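Local coordinates for protein VP24 (White spot syndrome virus, PDB 5HLJ) that serves as a major envelope protein of the virus, probably held in the viral membrane by a transmembrane helix, at residues A[71-76]-A[94-99]. Residues are numbered along the deposited sequence; the frame is centred on the assembly and turned at random.
Sequences TSLLGD and YARVYN
Thr71 and Arg96 face each other as an antiparallel hydrogen-bonded pair: Thr71 N reaches Arg96 O at 3.0 Å, and Arg96 N returns to Thr71 O at 2.9 Å. One residue on, Ser72 and Ala95 form a non-hydrogen-bonded pair with CA atoms 4.3 Å apart. Their side chains lie on the buried face, where Ser72 OG bonds to Asn35 and Phe36 of strand 33-42. The backbones come closest here, and Ala95 CB rests 3.5 Å from Thr71 O. On the other face Thr71 stays buried, its CG2 3.8 Å from Arg96 CB, whereas Leu73, Tyr94 and Arg96 are partly open to solvent. Leu73 CD1 touches both Arg96 CG (3.8 Å) and Tyr94 CE2 (3.9 Å), meeting the ring obliquely. With CG beside its own backbone N (chi1 -58°), Arg96 lays its CG methylene against Leu73, then bends so that its guanidinium leaves the pair for a salt bridge with Asp58. A third backbone bond runs from Leu73 N to Tyr94 O, 2.9 Å and nearly straight at 170°. Beyond it a water accepts from Tyr94 N and donates to Leu73 O, bridging the two segments, while residues 74-76 make no contact with 94-99. The arrangement is a beta hairpin with a long connecting loop, its strands 68-72 and 90-99 neighbours in VP24's large mixed sheet.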
ATOM      1  N   THR A  71      -7.848   7.366 -20.077  1.00 64.13           N
ATOM      2  CA  THR A  71      -8.647   8.581 -19.988  1.00 61.40           C
ATOM      3  C   THR A  71      -9.642   8.444 -18.825  1.00 61.04           C
ATOM      4  O   THR A  71     -10.180   7.368 -18.581  1.00 67.21           O
ATOM      5  CB  THR A  71      -9.407   8.880 -21.322  1.00 65.50           C
ATOM      6  OG1 THR A  71     -10.110  10.119 -21.210  1.00 66.08           O
ATOM      7  CG2 THR A  71     -10.404   7.772 -21.658  1.00 57.71           C
ATOM      8  N   SER A  72      -9.853   9.522 -18.085  1.00 63.48           N
ATOM      9  CA  SER A  72     -10.907   9.552 -17.087  1.00 65.04           C
ATOM     10  C   SER A  72     -12.143  10.203 -17.696  1.00 67.74           C
ATOM     11  O   SER A  72     -12.030  11.194 -18.421  1.00 69.80           O
ATOM     12  CB  SER A  72     -10.454  10.294 -15.832  1.00 62.98           C
ATOM     13  OG  SER A  72      -9.938  11.574 -16.143  1.00 63.26           O
ATOM     14  N   LEU A  73     -13.311   9.619 -17.436  1.00 69.22           N
ATOM     15  CA  LEU A  73     -14.578  10.129 -17.971  1.00 69.37           C
ATOM     16  C   LEU A  73     -15.325  10.894 -16.893  1.00 68.29           C
ATOM     17  O   LEU A  73     -15.242  10.570 -15.710  1.00 67.03           O
ATOM     18  CB  LEU A  73     -15.462   8.995 -18.526  1.00 66.67           C
ATOM     19  CG  LEU A  73     -14.863   8.074 -19.595  1.00 70.28           C
ATOM     20  CD1 LEU A  73     -15.933   7.181 -20.243  1.00 65.02           C
ATOM     21  CD2 LEU A  73     -14.082   8.856 -20.655  1.00 66.45           C
ATOM     22  N   LEU A  74     -16.041  11.932 -17.310  1.00 71.97           N
ATOM     23  CA  LEU A  74     -16.746  12.796 -16.377  1.00 73.96           C
ATOM     24  C   LEU A  74     -18.237  12.770 -16.706  1.00 79.27           C
ATOM     25  O   LEU A  74     -18.674  11.985 -17.547  1.00 80.99           O
ATOM     26  CB  LEU A  74     -16.169  14.212 -16.432  1.00 71.66           C
ATOM     27  CG  LEU A  74     -14.644  14.233 -16.212  1.00 76.20           C
ATOM     28  CD1 LEU A  74     -14.045  15.605 -16.470  1.00 69.05           C
ATOM     29  CD2 LEU A  74     -14.263  13.735 -14.806  1.00 68.60           C
ATOM     30  N   GLY A  75     -19.032  13.597 -16.047  1.00 74.14           N
ATOM     31  CA  GLY A  75     -20.453  13.608 -16.373  1.00 94.52           C
ATOM     32  C   GLY A  75     -21.246  12.381 -15.927  1.00 88.68           C
ATOM     33  O   GLY A  75     -20.736  11.246 -15.939  1.00 81.93           O
ATOM     34  N   ASP A  76     -22.497  12.631 -15.521  1.00 87.75           N
ATOM     35  CA  ASP A  76     -23.376  11.622 -14.930  1.00 86.09           C
ATOM     36  C   ASP A  76     -23.462  10.390 -15.798  1.00 85.22           C
ATOM     37  O   ASP A  76     -23.282  10.454 -17.026  1.00 89.54           O
ATOM     38  CB  ASP A  76     -24.790  12.177 -14.729  1.00 95.40           C
ATOM     39  CG  ASP A  76     -24.852  13.276 -13.704  1.00 96.73           C
ATOM     40  OD1 ASP A  76     -23.961  14.154 -13.705  1.00101.24           O
ATOM     41  OD2 ASP A  76     -25.799  13.251 -12.890  1.00 96.39           O
ATOM     42  N   TYR A  94     -13.669   6.838 -13.037  1.00 63.84           N
ATOM     43  CA  TYR A  94     -14.207   5.969 -14.071  1.00 63.30           C
ATOM     44  C   TYR A  94     -13.305   6.122 -15.285  1.00 66.81           C
ATOM     45  O   TYR A  94     -13.408   7.107 -16.035  1.00 62.33           O
ATOM     46  CB  TYR A  94     -15.671   6.318 -14.402  1.00 68.37           C
ATOM     47  CG  TYR A  94     -16.342   5.313 -15.320  1.00 67.44           C
ATOM     48  CD1 TYR A  94     -17.227   4.358 -14.825  1.00 68.87           C
ATOM     49  CD2 TYR A  94     -16.078   5.312 -16.688  1.00 66.81           C
ATOM     50  CE1 TYR A  94     -17.834   3.430 -15.682  1.00 67.63           C
ATOM     51  CE2 TYR A  94     -16.661   4.400 -17.537  1.00 67.15           C
ATOM     52  CZ  TYR A  94     -17.540   3.459 -17.042  1.00 72.10           C
ATOM     53  OH  TYR A  94     -18.104   2.554 -17.926  1.00 77.17           O
ATOM     54  N   ALA A  95     -12.406   5.159 -15.471  1.00 62.62           N
ATOM     55  CA  ALA A  95     -11.372   5.304 -16.483  1.00 62.31           C
ATOM     56  C   ALA A  95     -11.494   4.269 -17.587  1.00 63.96           C
ATOM     57  O   ALA A  95     -11.941   3.147 -17.356  1.00 62.19           O
ATOM     58  CB  ALA A  95      -9.990   5.221 -15.844  1.00 62.07           C
ATOM     59  N   ARG A  96     -11.080   4.666 -18.788  1.00 61.48           N
ATOM     60  CA  ARG A  96     -10.985   3.755 -19.914  1.00 63.10           C
ATOM     61  C   ARG A  96      -9.505   3.582 -20.210  1.00 61.53           C
ATOM     62  O   ARG A  96      -8.766   4.564 -20.347  1.00 68.41           O
ATOM     63  CB  ARG A  96     -11.754   4.289 -21.136  1.00 65.08           C
ATOM     64  CG  ARG A  96     -13.253   4.555 -20.875  1.00 68.42           C
ATOM     65  CD  ARG A  96     -14.078   3.266 -20.859  1.00 63.08           C
ATOM     66  NE  ARG A  96     -14.161   2.661 -22.195  1.00 66.43           N
ATOM     67  CZ  ARG A  96     -14.478   1.389 -22.423  1.00 67.34           C
ATOM     68  NH1 ARG A  96     -14.737   0.579 -21.403  1.00 66.04           N
ATOM     69  NH2 ARG A  96     -14.515   0.917 -23.664  1.00 64.20           N
ATOM     70  N   VAL A  97      -9.063   2.337 -20.275  1.00 65.31           N
ATOM     71  CA  VAL A  97      -7.649   2.048 -20.383  1.00 60.97           C
ATOM     72  C   VAL A  97      -7.386   1.121 -21.550  1.00 62.67           C
ATOM     73  O   VAL A  97      -7.849  -0.020 -21.570  1.00 61.34           O
ATOM     74  CB  VAL A  97      -7.083   1.413 -19.081  1.00 61.77           C
ATOM     75  CG1 VAL A  97      -5.580   1.149 -19.210  1.00 57.40           C
ATOM     76  CG2 VAL A  97      -7.349   2.303 -17.889  1.00 57.58           C
ATOM     77  N   TYR A  98      -6.619   1.620 -22.516  1.00 63.87           N
ATOM     78  CA  TYR A  98      -6.223   0.824 -23.658  1.00 63.64           C
ATOM     79  C   TYR A  98      -4.897   0.131 -23.378  1.00 65.73           C
ATOM     80  O   TYR A  98      -3.867   0.782 -23.226  1.00 66.69           O
ATOM     81  CB  TYR A  98      -6.125   1.697 -24.916  1.00 65.03           C
ATOM     82  CG  TYR A  98      -5.826   0.930 -26.185  1.00 66.97           C
ATOM     83  CD1 TYR A  98      -6.416  -0.306 -26.424  1.00 62.96           C
ATOM     84  CD2 TYR A  98      -4.984   1.460 -27.162  1.00 62.99           C
ATOM     85  CE1 TYR A  98      -6.153  -1.012 -27.580  1.00 65.36           C
ATOM     86  CE2 TYR A  98      -4.719   0.759 -28.333  1.00 61.77           C
ATOM     87  CZ  TYR A  98      -5.305  -0.472 -28.537  1.00 70.55           C
ATOM     88  OH  TYR A  98      -5.051  -1.178 -29.697  1.00 74.24           O
ATOM     89  N   ASN A  99      -4.940  -1.194 -23.306  1.00 64.89           N
ATOM     90  CA  ASN A  99      -3.754  -2.010 -23.141  1.00 66.07           C
ATOM     91  C   ASN A  99      -3.278  -2.506 -24.497  1.00 70.79           C
ATOM     92  O   ASN A  99      -3.816  -3.477 -25.055  1.00 65.95           O
ATOM     93  CB  ASN A  99      -4.023  -3.193 -22.201  1.00 61.41           C
ATOM     94  CG  ASN A  99      -2.820  -4.129 -22.069  1.00 68.27           C
ATOM     95  OD1 ASN A  99      -1.704  -3.789 -22.469  1.00 67.51           O
ATOM     96  ND2 ASN A  99      -3.048  -5.316 -21.500  1.00 64.69           N
TER
HETATM   97  O   HOH W   1     -13.318   9.108 -14.514  1.00 71.70           O